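Local coordinates for protein probable amidase (Thermus thermophilus, PDB 2DC0) that is a probable amidase of the amidase signature family, with an alpha/beta fold built round a large mixed beta-sheet, at residues M1-A6 / G160-G165; T16-L21 / E48-T53; E97-R102 / R190-G195. All coordinates share one frame; numbering follows the deposited sequence.

Interaction 1 of 3, residues M1-A6 / G160-G165; sequences MDLLEA and GLASLG
The N-terminal segment 1-6, which turns into helix 3-11 at L3, approaches 160-165 most closely at L3 and L161, whose CA atoms are 5.8 Å apart, while the chain beyond A162 runs away from it into the sheet. L161 carries the contact. With CG anti to its carbonyl carbon (chi1 -61°), its two methyls fork between the residues of the turn: CD1 presses on A6 CB at 3.5 Å, and CD2 lies beside M1, 4.0 Å from M1 CG and slightly nearer to the M1 carbonyl oxygen. L3 straddles two neighbours: its CD2 sits 3.6 Å from L161 CB, and its CD1 reaches A162 CB at 3.7 Å. In the large mixed beta-sheet of the alpha/beta amidase fold, 160-165 leads into the inner strand 163-166, so this apolar patch lays helix 3-11 against the entrance to the sheet; L68 touches L3, A6 and L161 and completes it. The turn itself is fixed by polar groups facing elsewhere. D2 is the N-cap, its OD1 accepting from E5 N at 2.9 Å, nearly in line with the C-O bond, while its OD2 takes a salt bridge from R214 and a hydrogen bond from S212. The carboxylate of D215, on helix 213-224, receives L3 N on one oxygen and L4 N on the other.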
# COMPACT_ATOMS: atom_id res chain seq x y z
N MET A 1 8.26 0.31 37.58
CA MET A 1 8.36 1.70 37.05
C MET A 1 8.60 1.62 35.55
O MET A 1 9.02 0.59 35.04
CB MET A 1 9.52 2.45 37.72
CG MET A 1 10.89 2.11 37.14
SD MET A 1 12.29 3.07 37.81
CE MET A 1 13.32 1.76 38.43
N ASP A 2 8.32 2.71 34.83
CA ASP A 2 8.56 2.72 33.39
C ASP A 2 9.69 3.68 33.03
O ASP A 2 10.28 4.31 33.90
CB ASP A 2 7.27 3.07 32.63
CG ASP A 2 6.78 4.48 32.90
OD1 ASP A 2 7.46 5.23 33.63
OD2 ASP A 2 5.71 4.84 32.37
N LEU A 3 9.99 3.77 31.73
CA LEU A 3 11.07 4.62 31.24
C LEU A 3 11.01 6.07 31.69
O LEU A 3 11.99 6.61 32.19
CB LEU A 3 11.11 4.60 29.71
CG LEU A 3 11.74 3.40 29.00
CD1 LEU A 3 11.50 3.50 27.50
CD2 LEU A 3 13.23 3.36 29.30
N LEU A 4 9.85 6.71 31.50
CA LEU A 4 9.70 8.11 31.86
C LEU A 4 9.77 8.37 33.37
O LEU A 4 10.25 9.42 33.79
CB LEU A 4 8.41 8.67 31.26
CG LEU A 4 8.42 8.66 29.72
CD1 LEU A 4 7.09 9.19 29.19
CD2 LEU A 4 9.56 9.52 29.22
N GLU A 5 9.30 7.42 34.18
CA GLU A 5 9.36 7.62 35.62
C GLU A 5 10.82 7.46 36.07
O GLU A 5 11.30 8.22 36.91
CB GLU A 5 8.49 6.59 36.35
CG GLU A 5 8.31 6.92 37.83
CD GLU A 5 7.79 5.74 38.64
OE1 GLU A 5 6.72 5.19 38.27
OE2 GLU A 5 8.44 5.37 39.64
N ALA A 6 11.52 6.48 35.50
CA ALA A 6 12.92 6.25 35.85
C ALA A 6 13.74 7.46 35.41
O ALA A 6 14.68 7.86 36.09
CB ALA A 6 13.44 4.99 35.16
N GLY A 160 15.09 -4.83 32.54
CA GLY A 160 15.30 -3.74 31.61
C GLY A 160 13.97 -3.02 31.60
O GLY A 160 12.94 -3.64 31.90
N LEU A 161 13.96 -1.74 31.25
CA LEU A 161 12.74 -0.93 31.25
C LEU A 161 11.93 -0.98 29.95
O LEU A 161 10.76 -0.60 29.92
CB LEU A 161 13.09 0.53 31.57
CG LEU A 161 13.74 0.80 32.93
CD1 LEU A 161 14.19 2.26 33.03
CD2 LEU A 161 12.73 0.49 34.02
N ALA A 162 12.56 -1.44 28.88
CA ALA A 162 11.90 -1.54 27.58
C ALA A 162 12.75 -2.42 26.69
O ALA A 162 13.86 -2.80 27.05
CB ALA A 162 11.75 -0.15 26.96
N SER A 163 12.22 -2.74 25.51
CA SER A 163 12.97 -3.58 24.59
C SER A 163 12.64 -3.26 23.15
O SER A 163 11.61 -2.65 22.84
CB SER A 163 12.67 -5.05 24.88
OG SER A 163 13.55 -5.89 24.15
N LEU A 164 13.55 -3.65 22.26
CA LEU A 164 13.37 -3.43 20.82
C LEU A 164 13.18 -4.78 20.13
O LEU A 164 13.99 -5.68 20.30
CB LEU A 164 14.61 -2.73 20.24
CG LEU A 164 14.66 -2.60 18.71
CD1 LEU A 164 13.54 -1.71 18.22
CD2 LEU A 164 16.02 -2.03 18.30
N GLY A 165 12.11 -4.90 19.37
CA GLY A 165 11.84 -6.15 18.66
C GLY A 165 11.34 -5.87 17.26
O GLY A 165 11.44 -4.74 16.79

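Interaction 2 of 3, residues T16-L21 / E48-T53; sequences TPLALL and EALALT
T53 projects from helix 42-57 into the first turn of helix 17-30, where the two helices pack roughly antiparallel, the axes of 17-21 and 48-53 approaching to 8.5 Å at 146°. Its CB lies 4.0 Å from P17 CD. From there the side chain forks. The methyl CG2 goes to T16 CB; the hydroxyl OG1, anti to the carbonyl carbon (chi1 -63°), lies over the proline ring, 3.4 Å from P17 CD, and touches L18 CB. It donates to A49 O one turn earlier and takes a weak, bent bond from L18 N at 3.1 Å. That amide belongs to the first turn of its helix, whose N-H groups have no carbonyl of a preceding turn to meet; the next one, A19 N, is capped by T16 OG1, so threonines from both segments serve this helix end. A49 O is gripped twice, by T53 N and T53 OG1 from opposite faces of its plane. Beside the hydroxyl the contact turns apolar: L18 and L50 lie alongside each other, with L18 CD2 3.9 Å from L50 CD2. From strand 110-115, L110 packs on A49 and L52, and F112 on L21. L21 CD2 meets A49 CB at 3.5 Å, tighter than an ordinary methyl contact.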
# COMPACT_ATOMS: atom_id res chain seq x y z
N THR A 16 20.44 6.22 40.12
CA THR A 16 21.54 6.34 39.16
C THR A 16 21.49 5.20 38.15
O THR A 16 20.82 4.19 38.37
CB THR A 16 22.92 6.26 39.86
OG1 THR A 16 23.08 4.97 40.46
CG2 THR A 16 23.04 7.34 40.94
N PRO A 17 22.20 5.35 37.02
CA PRO A 17 22.23 4.32 35.98
C PRO A 17 22.71 3.00 36.57
O PRO A 17 22.21 1.93 36.22
CB PRO A 17 23.22 4.89 34.97
CG PRO A 17 22.98 6.36 35.08
CD PRO A 17 22.94 6.55 36.58
N LEU A 18 23.69 3.09 37.46
CA LEU A 18 24.23 1.90 38.11
C LEU A 18 23.15 1.19 38.91
O LEU A 18 23.04 -0.04 38.87
CB LEU A 18 25.40 2.30 39.02
CG LEU A 18 26.09 1.14 39.73
CD1 LEU A 18 26.71 0.20 38.71
CD2 LEU A 18 27.16 1.69 40.66
N ALA A 19 22.34 1.95 39.64
CA ALA A 19 21.27 1.38 40.45
C ALA A 19 20.18 0.77 39.57
O ALA A 19 19.63 -0.29 39.89
CB ALA A 19 20.66 2.45 41.37
N LEU A 20 19.85 1.45 38.48
CA LEU A 20 18.83 0.93 37.57
C LEU A 20 19.30 -0.39 36.98
O LEU A 20 18.51 -1.32 36.81
CB LEU A 20 18.54 1.95 36.45
CG LEU A 20 17.81 3.22 36.90
CD1 LEU A 20 17.69 4.21 35.75
CD2 LEU A 20 16.43 2.84 37.43
N LEU A 21 20.60 -0.49 36.67
CA LEU A 21 21.14 -1.72 36.11
C LEU A 21 21.09 -2.85 37.14
O LEU A 21 20.63 -3.95 36.84
CB LEU A 21 22.59 -1.53 35.65
CG LEU A 21 23.26 -2.79 35.05
CD1 LEU A 21 22.49 -3.25 33.83
CD2 LEU A 21 24.71 -2.49 34.69
N GLU A 48 29.86 0.00 31.65
CA GLU A 48 29.17 1.08 30.94
C GLU A 48 28.28 1.85 31.92
O GLU A 48 28.20 3.08 31.87
CB GLU A 48 28.32 0.51 29.80
CG GLU A 48 27.61 1.54 28.92
CD GLU A 48 28.58 2.46 28.20
OE1 GLU A 48 29.53 1.96 27.56
OE2 GLU A 48 28.38 3.69 28.25
N ALA A 49 27.63 1.12 32.82
CA ALA A 49 26.76 1.74 33.81
C ALA A 49 27.54 2.75 34.65
O ALA A 49 27.04 3.83 34.96
CB ALA A 49 26.15 0.67 34.71
N LEU A 50 28.77 2.39 35.02
CA LEU A 50 29.63 3.27 35.82
C LEU A 50 29.93 4.56 35.08
O LEU A 50 29.84 5.66 35.65
CB LEU A 50 30.94 2.56 36.17
CG LEU A 50 30.83 1.34 37.10
CD1 LEU A 50 32.19 0.66 37.22
CD2 LEU A 50 30.34 1.79 38.48
N ALA A 51 30.28 4.43 33.80
CA ALA A 51 30.58 5.58 32.96
C ALA A 51 29.39 6.52 32.86
O ALA A 51 29.53 7.74 32.97
CB ALA A 51 31.01 5.11 31.57
N LEU A 52 28.21 5.96 32.63
CA LEU A 52 27.00 6.76 32.50
C LEU A 52 26.63 7.43 33.82
O LEU A 52 26.10 8.54 33.82
CB LEU A 52 25.83 5.90 32.02
CG LEU A 52 25.95 5.38 30.58
CD1 LEU A 52 24.80 4.43 30.28
CD2 LEU A 52 25.96 6.55 29.61
N THR A 53 26.92 6.76 34.92
CA THR A 53 26.62 7.30 36.24
C THR A 53 27.48 8.53 36.52
O THR A 53 26.97 9.58 36.94
CB THR A 53 26.88 6.25 37.34
OG1 THR A 53 25.99 5.13 37.15
CG2 THR A 53 26.65 6.84 38.73

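Interaction 3 of 3, residues E97-R102 / R190-G195; sequences EARAVR and RVSLEG
This is a helix start docked on an irregular loop, held by backbone polar groups and one water more than by side chains. In the amidase fold the loop 190-195 belongs to the connection between strands 182-185 and 206-210, and it passes along the N-terminal end of helix 99-106, for which A98 is the N-cap residue. The direct bond is R99 N to E194 O, 2.9 Å long and nearly straight at 169°, though the donor is tilted 27° from the carbonyl plane. The next amide along, A100 N, gives its hydrogen to a water, which in turn donates to S192 O and to the same E194 O. One carbonyl oxygen thus receives both a main-chain amide and a water, and one N-H group of the helix start reaches the loop directly and the next through the water. Side chains fill in around these bonds. R99 lays its CB and CG against S192, while CB also touches E194 CB at 3.9 Å; the bend at chi2 (71°) then turns the guanidinium away from the loop. On the inner side A100 CB rests on S192 O and, more loosely, on V191 CG1. The closest pair of CA atoms is G195 and A98, 4.2 Å apart. The positive phi of G195 is one that glycine adopts readily. The loop keeps its own shape through an ST turn, in which S192 OG accepts from E194 N at 3.0 Å.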
# COMPACT_ATOMS: atom_id res chain seq x y z
N GLU A 97 26.57 -3.10 14.15
CA GLU A 97 25.46 -2.50 14.87
C GLU A 97 24.32 -2.11 13.93
O GLU A 97 24.56 -1.53 12.87
CB GLU A 97 25.93 -1.27 15.63
CG GLU A 97 24.84 -0.51 16.33
CD GLU A 97 25.36 0.71 17.05
OE1 GLU A 97 26.03 1.55 16.39
OE2 GLU A 97 25.11 0.84 18.27
N ALA A 98 23.10 -2.42 14.33
CA ALA A 98 21.92 -2.09 13.53
C ALA A 98 21.64 -0.61 13.67
O ALA A 98 21.95 0.00 14.70
CB ALA A 98 20.72 -2.91 14.00
N ARG A 99 21.04 -0.02 12.64
CA ARG A 99 20.73 1.40 12.67
C ARG A 99 19.82 1.77 13.83
O ARG A 99 20.03 2.79 14.50
CB ARG A 99 20.06 1.83 11.37
CG ARG A 99 19.84 3.33 11.28
CD ARG A 99 21.17 4.06 11.09
NE ARG A 99 21.01 5.51 11.05
CZ ARG A 99 20.86 6.28 12.13
NH1 ARG A 99 20.85 5.74 13.34
NH2 ARG A 99 20.72 7.59 11.99
N ALA A 100 18.80 0.95 14.08
CA ALA A 100 17.87 1.23 15.17
C ALA A 100 18.56 1.20 16.53
O ALA A 100 18.18 1.94 17.44
CB ALA A 100 16.71 0.23 15.14
N VAL A 101 19.55 0.32 16.67
CA VAL A 101 20.31 0.20 17.91
C VAL A 101 21.16 1.45 18.10
O VAL A 101 21.28 1.98 19.21
CB VAL A 101 21.21 -1.07 17.87
CG1 VAL A 101 22.20 -1.07 19.04
CG2 VAL A 101 20.33 -2.32 17.94
N ARG A 102 21.74 1.94 17.01
CA ARG A 102 22.56 3.15 17.06
C ARG A 102 21.70 4.31 17.55
O ARG A 102 22.18 5.19 18.26
CB ARG A 102 23.13 3.46 15.67
CG ARG A 102 23.93 4.74 15.60
CD ARG A 102 24.62 4.91 14.26
NE ARG A 102 25.62 3.87 14.03
CZ ARG A 102 25.39 2.70 13.43
NH1 ARG A 102 24.17 2.41 12.98
NH2 ARG A 102 26.37 1.82 13.28
N ARG A 190 9.01 3.48 9.26
CA ARG A 190 9.27 4.63 10.12
C ARG A 190 10.55 4.41 10.95
O ARG A 190 11.35 5.33 11.12
CB ARG A 190 8.08 4.91 11.04
CG ARG A 190 8.21 6.21 11.81
CD ARG A 190 6.98 6.47 12.65
NE ARG A 190 5.80 6.78 11.83
CZ ARG A 190 5.61 7.92 11.19
NH1 ARG A 190 6.52 8.89 11.25
NH2 ARG A 190 4.50 8.11 10.49
N VAL A 191 10.73 3.20 11.46
CA VAL A 191 11.93 2.87 12.23
C VAL A 191 12.80 2.02 11.31
O VAL A 191 12.36 1.00 10.78
CB VAL A 191 11.59 2.07 13.51
CG1 VAL A 191 12.87 1.69 14.24
CG2 VAL A 191 10.70 2.92 14.42
N SER A 192 14.04 2.46 11.10
CA SER A 192 14.95 1.75 10.21
C SER A 192 15.29 0.33 10.62
O SER A 192 15.56 0.04 11.78
CB SER A 192 16.26 2.53 10.05
OG SER A 192 17.17 1.79 9.27
N LEU A 193 15.27 -0.56 9.63
CA LEU A 193 15.62 -1.96 9.85
C LEU A 193 16.98 -2.24 9.21
O LEU A 193 17.35 -3.40 9.00
CB LEU A 193 14.54 -2.87 9.25
CG LEU A 193 13.36 -3.13 10.19
CD1 LEU A 193 12.22 -3.80 9.44
CD2 LEU A 193 13.82 -4.00 11.36
N GLU A 194 17.71 -1.18 8.91
CA GLU A 194 19.04 -1.30 8.31
C GLU A 194 20.00 -1.98 9.30
O GLU A 194 20.04 -1.64 10.48
CB GLU A 194 19.58 0.09 7.95
CG GLU A 194 20.97 0.10 7.32
CD GLU A 194 21.54 1.50 7.16
OE1 GLU A 194 20.82 2.40 6.66
OE2 GLU A 194 22.71 1.72 7.54
N GLY A 195 20.76 -2.96 8.80
CA GLY A 195 21.71 -3.66 9.64
C GLY A 195 21.12 -4.79 10.47
O GLY A 195 21.85 -5.50 11.16
O HOH W 1 17.97 -1.21 12.41

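The three contacts illustrate how segments distant in sequence are drawn together around one sheet. Interactions 1 and 2 have centres 15 Å apart and meet where M1 CE packs on L20 CD2 at 3.4 Å; helices 3-11 and 17-30 are consecutive, and the 16-21 / 48-53 pair falls wholly within the sequence span between 1-6 and 160-165. Interactions 1 and 3 alternate along the chain, their centres 19 Å apart, and join through L164 CD2 and A100 CB at 3.9 Å, so strand 163-166 bridges them. Interactions 2 and 3 do not touch, their nearest atoms being about 10 Å apart. Interaction 2, about 27 Å from the chain centre, is the most peripheral.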